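Local coordinates for regulatory protein RecX (Lactobacillus reuteri, PDB 3D5L), which probably modulates the activity of RecA, the recombinase of DNA repair, at residues Phe28-Glu32 with Ser33-Gln37; Thr44-Glu48 with Lys49-Ala53. One frame throughout, in Å; residues are numbered along the deposited sequence.

Contact 1: Phe28-Glu32 with Ser33-Gln37; sequences FPVAE and SVLIQ
Val-30 and Val-34 meet by their methyl groups where the chain leaves a strand and winds straight into a short helix. Apolar contacts join the strand to the helix: CG1 of Val-30 lies 4.1 Å from CG1 of Val-34, the two side chains crossing at about a right angle, while its other branch, CG2, packs against CD1 of Leu-35 at 4.1 Å. The torsions divide the work, for Val-30 CG1 stands opposite its own carbonyl carbon (chi1 -74°) and CG2 sits between nitrogen and carbonyl, so that each methyl finds a different helix residue. A branched valine suits both the strand and this forked role. Ala-31, whose CB lies 4.3 Å from Val-34 CG2, is small enough for a buried turning point.

The polar contacts are backbone ones. Ala-31 occupies the N-cap, and its carbonyl oxygen takes the amide of Leu-35 at 3.1 Å between N and O, with a weak second bond from Val-34 N. One residue further along, Ile-36 N donates to Glu-32 O over 2.9 Å. Alongside that bond the side chains of Glu-32 and Ile-36 run the same way on the exposed face, Glu-32 OE2 4.1 Å from Ile-36 CD1; the acidic residue suits a helix start, where its charge probably interacts favourably with the helix dipole.

The strand and helix segments lie at 94° to each other. Strand 17-22 pairs with strand 25-31 through Val-30 and Tyr-18, and helix 48-71 packs Ile-54 on Val-30, while its Asp-58 OD1 accepts from Ala-31 N.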
ATOM      1  N   PHE A  28      30.299  -9.712 -13.112  1.00 20.97           N
ATOM      2  CA  PHE A  28      29.070  -9.009 -12.744  1.00 19.30           C
ATOM      3  C   PHE A  28      28.565  -9.365 -11.355  1.00 17.71           C
ATOM      4  O   PHE A  28      28.998 -10.355 -10.756  1.00 18.76           O
ATOM      5  CB  PHE A  28      27.977  -9.282 -13.791  1.00 17.68           C
ATOM      6  CG  PHE A  28      27.664 -10.733 -13.972  1.00 19.57           C
ATOM      7  CD1 PHE A  28      26.785 -11.383 -13.114  1.00 20.38           C
ATOM      8  CD2 PHE A  28      28.258 -11.458 -14.998  1.00 20.15           C
ATOM      9  CE1 PHE A  28      26.502 -12.734 -13.276  1.00 22.00           C
ATOM     10  CE2 PHE A  28      27.984 -12.807 -15.168  1.00 21.10           C
ATOM     11  CZ  PHE A  28      27.103 -13.449 -14.305  1.00 22.37           C
ATOM     12  N   PRO A  29      27.637  -8.556 -10.817  1.00 15.67           N
ATOM     13  CA  PRO A  29      27.110  -8.836  -9.487  1.00 15.34           C
ATOM     14  C   PRO A  29      25.711  -9.428  -9.600  1.00 14.70           C
ATOM     15  O   PRO A  29      25.005  -9.208 -10.589  1.00 13.90           O
ATOM     16  CB  PRO A  29      27.077  -7.462  -8.873  1.00 15.69           C
ATOM     17  CG  PRO A  29      26.471  -6.677 -10.014  1.00 12.41           C
ATOM     18  CD  PRO A  29      27.181  -7.229 -11.265  1.00 12.78           C
ATOM     19  N   VAL A  30      25.311 -10.183  -8.590  1.00 11.86           N
ATOM     20  CA  VAL A  30      23.992 -10.779  -8.596  1.00 10.72           C
ATOM     21  C   VAL A  30      23.438 -10.767  -7.190  1.00  9.84           C
ATOM     22  O   VAL A  30      24.171 -10.998  -6.236  1.00 11.06           O
ATOM     23  CB  VAL A  30      24.029 -12.239  -9.112  1.00  9.95           C
ATOM     24  CG1 VAL A  30      24.230 -12.254 -10.617  1.00 13.62           C
ATOM     25  CG2 VAL A  30      25.160 -13.004  -8.439  1.00 10.22           C
ATOM     26  N   ALA A  31      22.152 -10.462  -7.067  1.00  8.52           N
ATOM     27  CA  ALA A  31      21.494 -10.473  -5.775  1.00 10.78           C
ATOM     28  C   ALA A  31      21.513 -11.950  -5.392  1.00 12.46           C
ATOM     29  O   ALA A  31      21.703 -12.815  -6.252  1.00 13.92           O
ATOM     30  CB  ALA A  31      20.034  -9.970  -5.903  1.00  6.33           C
ATOM     31  N   GLU A  32      21.314 -12.248  -4.117  1.00 12.24           N
ATOM     32  CA  GLU A  32      21.312 -13.633  -3.689  1.00 14.52           C
ATOM     33  C   GLU A  32      20.246 -14.452  -4.429  1.00 13.62           C
ATOM     34  O   GLU A  32      20.542 -15.532  -4.928  1.00 13.88           O
ATOM     35  CB  GLU A  32      21.075 -13.716  -2.181  1.00 17.90           C
ATOM     36  CG  GLU A  32      21.448 -15.056  -1.589  1.00 25.84           C
ATOM     37  CD  GLU A  32      21.158 -15.131  -0.105  1.00 30.11           C
ATOM     38  OE1 GLU A  32      21.523 -14.177   0.619  1.00 32.99           O
ATOM     39  OE2 GLU A  32      20.577 -16.147   0.337  1.00 32.91           O
ATOM     40  N   SER A  33      19.014 -13.937  -4.506  1.00 13.52           N
ATOM     41  CA  SER A  33      17.912 -14.645  -5.173  1.00 14.53           C
ATOM     42  C   SER A  33      18.199 -14.993  -6.632  1.00 14.87           C
ATOM     43  O   SER A  33      17.673 -15.977  -7.154  1.00 16.08           O
ATOM     44  CB  SER A  33      16.605 -13.827  -5.101  1.00 16.26           C
ATOM     45  OG  SER A  33      16.544 -12.809  -6.097  1.00 16.47           O
ATOM     46  N   VAL A  34      19.015 -14.178  -7.293  1.00 15.14           N
ATOM     47  CA  VAL A  34      19.366 -14.432  -8.690  1.00 16.05           C
ATOM     48  C   VAL A  34      20.449 -15.504  -8.745  1.00 17.54           C
ATOM     49  O   VAL A  34      20.483 -16.336  -9.657  1.00 16.21           O
ATOM     50  CB  VAL A  34      19.897 -13.163  -9.371  1.00 13.60           C
ATOM     51  CG1 VAL A  34      20.374 -13.484 -10.777  1.00 11.08           C
ATOM     52  CG2 VAL A  34      18.805 -12.107  -9.399  1.00 14.47           C
ATOM     53  N   LEU A  35      21.336 -15.470  -7.760  1.00 19.80           N
ATOM     54  CA  LEU A  35      22.412 -16.443  -7.678  1.00 22.28           C
ATOM     55  C   LEU A  35      21.784 -17.819  -7.497  1.00 22.42           C
ATOM     56  O   LEU A  35      22.253 -18.805  -8.066  1.00 23.19           O
ATOM     57  CB  LEU A  35      23.315 -16.116  -6.495  1.00 22.79           C
ATOM     58  CG  LEU A  35      24.445 -17.105  -6.239  1.00 24.88           C
ATOM     59  CD1 LEU A  35      25.758 -16.347  -6.133  1.00 25.96           C
ATOM     60  CD2 LEU A  35      24.155 -17.898  -4.963  1.00 25.60           C
ATOM     61  N   ILE A  36      20.709 -17.868  -6.714  1.00 21.40           N
ATOM     62  CA  ILE A  36      19.996 -19.116  -6.455  1.00 21.67           C
ATOM     63  C   ILE A  36      19.139 -19.497  -7.659  1.00 22.81           C
ATOM     64  O   ILE A  36      19.124 -20.651  -8.081  1.00 23.13           O
ATOM     65  CB  ILE A  36      19.066 -18.987  -5.237  1.00 22.67           C
ATOM     66  CG1 ILE A  36      19.885 -18.672  -3.983  1.00 22.45           C
ATOM     67  CG2 ILE A  36      18.269 -20.271  -5.057  1.00 21.94           C
ATOM     68  CD1 ILE A  36      19.041 -18.289  -2.784  1.00 21.87           C
ATOM     69  N   GLN A  37      18.433 -18.516  -8.212  1.00 23.74           N
ATOM     70  CA  GLN A  37      17.568 -18.753  -9.354  1.00 24.80           C
ATOM     71  C   GLN A  37      18.346 -19.330 -10.527  1.00 24.58           C
ATOM     72  O   GLN A  37      17.804 -20.098 -11.320  1.00 23.88           O
ATOM     73  CB  GLN A  37      16.880 -17.453  -9.781  1.00 26.91           C
ATOM     74  CG  GLN A  37      15.896 -17.617 -10.936  1.00 27.98           C
ATOM     75  CD  GLN A  37      15.278 -16.297 -11.382  1.00 30.49           C
ATOM     76  OE1 GLN A  37      14.445 -16.260 -12.288  1.00 29.49           O
ATOM     77  NE2 GLN A  37      15.689 -15.207 -10.744  1.00 32.27           N
TER

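Contact 2: Thr44-Glu48 with Lys49-Ala53; sequences TELDE and KQIAA
Asp-47 and Gln-50 form a capping box at the start of helix 48-71, with Asp-47 as N-cap. Gln-50 reaches back so that its OE1 accepts the Asp-47 amide at 2.9 Å between N and O. The bond is fairly straight at hydrogen, although the donor is tilted 26° from the plane of the amide carbonyl. The Asp-47 carboxylate itself caps the amide two residues on, OD2 accepting a weak bond from Lys-49 N. Glutamine's length lets it span the turn to its partner, and aspartate's short side chain can reach an amide of the first turn.

The close-packed part is apolar. Leu-46, buried at the end of its short strand, sets CB 3.8 Å from Ile-51 CG1, and the two side chains cross obliquely. Ile-51 CG1 also lies 3.4 Å from Asp-47 O, the oxygen that accepts Ile-51 N at 3.1 Å. By side chain and backbone amide, this one residue joins the strand end to the helix start.

Lys-49 is solvent-exposed yet folds snugly over Asp-47. Its chi1 (65°) puts CG between backbone N and carbonyl carbon, 3.0 Å from Asp-47 OD2; a final bend (chi4 -57°) turns NZ in to 2.9 Å from OD2, a salt bridge from above the carboxylate plane. Looser are the exposed side chains of Glu-45 and Glu-48, which touch little across the contact.

An alanine in place of Asp-47 would probably leave Lys-49 NZ without its carboxylate mate and Lys-49 N without its cap. The acids Asp-47 and Glu-48 probably favour the helix start, while the Lys-49 ammonium, bridged to Asp-47, probably balances part of that charge.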
ATOM      1  N   THR A  44      30.491 -22.958 -13.153  1.00 36.69           N
ATOM      2  CA  THR A  44      29.324 -22.821 -14.024  1.00 37.05           C
ATOM      3  C   THR A  44      29.662 -22.145 -15.352  1.00 37.79           C
ATOM      4  O   THR A  44      30.329 -21.112 -15.376  1.00 38.39           O
ATOM      5  CB  THR A  44      28.208 -22.000 -13.338  1.00 36.01           C
ATOM      6  OG1 THR A  44      27.834 -22.627 -12.105  1.00 35.27           O
ATOM      7  CG2 THR A  44      26.986 -21.901 -14.241  1.00 34.67           C
ATOM      8  N   GLU A  45      29.199 -22.737 -16.450  1.00 38.38           N
ATOM      9  CA  GLU A  45      29.427 -22.174 -17.779  1.00 40.08           C
ATOM     10  C   GLU A  45      28.191 -21.369 -18.183  1.00 39.64           C
ATOM     11  O   GLU A  45      27.063 -21.776 -17.891  1.00 38.48           O
ATOM     12  CB  GLU A  45      29.664 -23.282 -18.806  1.00 41.58           C
ATOM     13  CG  GLU A  45      30.843 -24.180 -18.487  1.00 44.99           C
ATOM     14  CD  GLU A  45      31.224 -25.080 -19.652  1.00 45.00           C
ATOM     15  OE1 GLU A  45      32.142 -25.907 -19.480  1.00 44.87           O
ATOM     16  OE2 GLU A  45      30.611 -24.957 -20.736  1.00 44.33           O
ATOM     17  N   LEU A  46      28.403 -20.246 -18.870  1.00 38.67           N
ATOM     18  CA  LEU A  46      27.295 -19.391 -19.274  1.00 38.46           C
ATOM     19  C   LEU A  46      27.380 -18.831 -20.689  1.00 40.36           C
ATOM     20  O   LEU A  46      28.449 -18.407 -21.136  1.00 39.86           O
ATOM     21  CB  LEU A  46      27.173 -18.214 -18.303  1.00 36.81           C
ATOM     22  CG  LEU A  46      26.978 -18.514 -16.818  1.00 33.80           C
ATOM     23  CD1 LEU A  46      27.183 -17.238 -16.008  1.00 32.20           C
ATOM     24  CD2 LEU A  46      25.592 -19.102 -16.595  1.00 32.93           C
ATOM     25  N   ASP A  47      26.238 -18.821 -21.378  1.00 42.34           N
ATOM     26  CA  ASP A  47      26.141 -18.270 -22.730  1.00 44.15           C
ATOM     27  C   ASP A  47      25.638 -16.843 -22.556  1.00 43.61           C
ATOM     28  O   ASP A  47      25.216 -16.463 -21.465  1.00 42.93           O
ATOM     29  CB  ASP A  47      25.144 -19.074 -23.583  1.00 47.39           C
ATOM     30  CG  ASP A  47      24.927 -18.463 -24.981  1.00 52.50           C
ATOM     31  OD1 ASP A  47      25.928 -18.232 -25.705  1.00 53.35           O
ATOM     32  OD2 ASP A  47      23.755 -18.217 -25.360  1.00 51.90           O
ATOM     33  N   GLU A  48      25.690 -16.053 -23.621  1.00 43.88           N
ATOM     34  CA  GLU A  48      25.233 -14.667 -23.567  1.00 44.83           C
ATOM     35  C   GLU A  48      23.775 -14.574 -23.119  1.00 43.32           C
ATOM     36  O   GLU A  48      23.440 -13.770 -22.251  1.00 43.27           O
ATOM     37  CB  GLU A  48      25.383 -14.003 -24.939  1.00 46.88           C
ATOM     38  CG  GLU A  48      26.823 -13.871 -25.415  1.00 50.74           C
ATOM     39  CD  GLU A  48      27.632 -12.884 -24.590  1.00 53.14           C
ATOM     40  OE1 GLU A  48      28.849 -12.751 -24.847  1.00 54.01           O
ATOM     41  OE2 GLU A  48      27.053 -12.237 -23.688  1.00 55.24           O
ATOM     42  N   LYS A  49      22.918 -15.400 -23.714  1.00 41.99           N
ATOM     43  CA  LYS A  49      21.495 -15.414 -23.386  1.00 41.39           C
ATOM     44  C   LYS A  49      21.239 -15.595 -21.887  1.00 39.38           C
ATOM     45  O   LYS A  49      20.297 -15.019 -21.344  1.00 39.42           O
ATOM     46  CB  LYS A  49      20.784 -16.530 -24.167  1.00 43.71           C
ATOM     47  CG  LYS A  49      21.236 -17.940 -23.791  1.00 46.72           C
ATOM     48  CD  LYS A  49      20.555 -19.004 -24.652  1.00 49.12           C
ATOM     49  CE  LYS A  49      20.961 -20.415 -24.227  1.00 49.77           C
ATOM     50  NZ  LYS A  49      22.439 -20.626 -24.282  1.00 50.43           N
ATOM     51  N   GLN A  50      22.069 -16.399 -21.227  1.00 35.32           N
ATOM     52  CA  GLN A  50      21.914 -16.634 -19.795  1.00 34.10           C
ATOM     53  C   GLN A  50      22.429 -15.453 -18.987  1.00 32.14           C
ATOM     54  O   GLN A  50      21.837 -15.068 -17.981  1.00 30.86           O
ATOM     55  CB  GLN A  50      22.664 -17.896 -19.382  1.00 34.66           C
ATOM     56  CG  GLN A  50      22.019 -19.168 -19.887  1.00 36.21           C
ATOM     57  CD  GLN A  50      22.958 -20.348 -19.821  1.00 37.11           C
ATOM     58  OE1 GLN A  50      23.974 -20.384 -20.520  1.00 37.69           O
ATOM     59  NE2 GLN A  50      22.629 -21.322 -18.975  1.00 36.42           N
ATOM     60  N   ILE A  51      23.540 -14.884 -19.436  1.00 30.00           N
ATOM     61  CA  ILE A  51      24.145 -13.747 -18.766  1.00 27.39           C
ATOM     62  C   ILE A  51      23.231 -12.541 -18.880  1.00 27.63           C
ATOM     63  O   ILE A  51      23.240 -11.662 -18.020  1.00 28.22           O
ATOM     64  CB  ILE A  51      25.510 -13.407 -19.389  1.00 25.90           C
ATOM     65  CG1 ILE A  51      26.510 -14.514 -19.058  1.00 24.77           C
ATOM     66  CG2 ILE A  51      25.993 -12.055 -18.896  1.00 23.57           C
ATOM     67  CD1 ILE A  51      27.896 -14.262 -19.589  1.00 25.54           C
ATOM     68  N   ALA A  52      22.442 -12.504 -19.950  1.00 27.38           N
ATOM     69  CA  ALA A  52      21.523 -11.394 -20.177  1.00 27.10           C
ATOM     70  C   ALA A  52      20.267 -11.593 -19.334  1.00 26.16           C
ATOM     71  O   ALA A  52      19.701 -10.631 -18.806  1.00 28.09           O
ATOM     72  CB  ALA A  52      21.161 -11.302 -21.660  1.00 26.29           C
ATOM     73  N   ALA A  53      19.845 -12.846 -19.206  1.00 22.06           N
ATOM     74  CA  ALA A  53      18.667 -13.179 -18.422  1.00 20.00           C
ATOM     75  C   ALA A  53      18.977 -13.026 -16.931  1.00 17.86           C
ATOM     76  O   ALA A  53      18.081 -12.770 -16.129  1.00 17.54           O
ATOM     77  CB  ALA A  53      18.215 -14.612 -18.731  1.00 18.31           C
TER

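In the fold
Contact 1 closes before contact 2 opens, and their centres lie 13 Å apart near one end of the elongated chain. Each is a passage from strand into helix: strand 25-31 leads to helix 32-37, and strand 45-46 to helix 48-71. Those strands form the two outermost positions of the antiparallel four-stranded sheet, so the passages leave from its opposite edges. Phe-28 joins them, its CZ 4.2 Å from Leu-46 CD1 and its CE2 4.3 Å from Ile-51 CG2. After the short helix of contact 1 the chain returns to the sheet; contact 2 alone enters the long helix, which runs on toward the three-helix units characteristic of the RecX family.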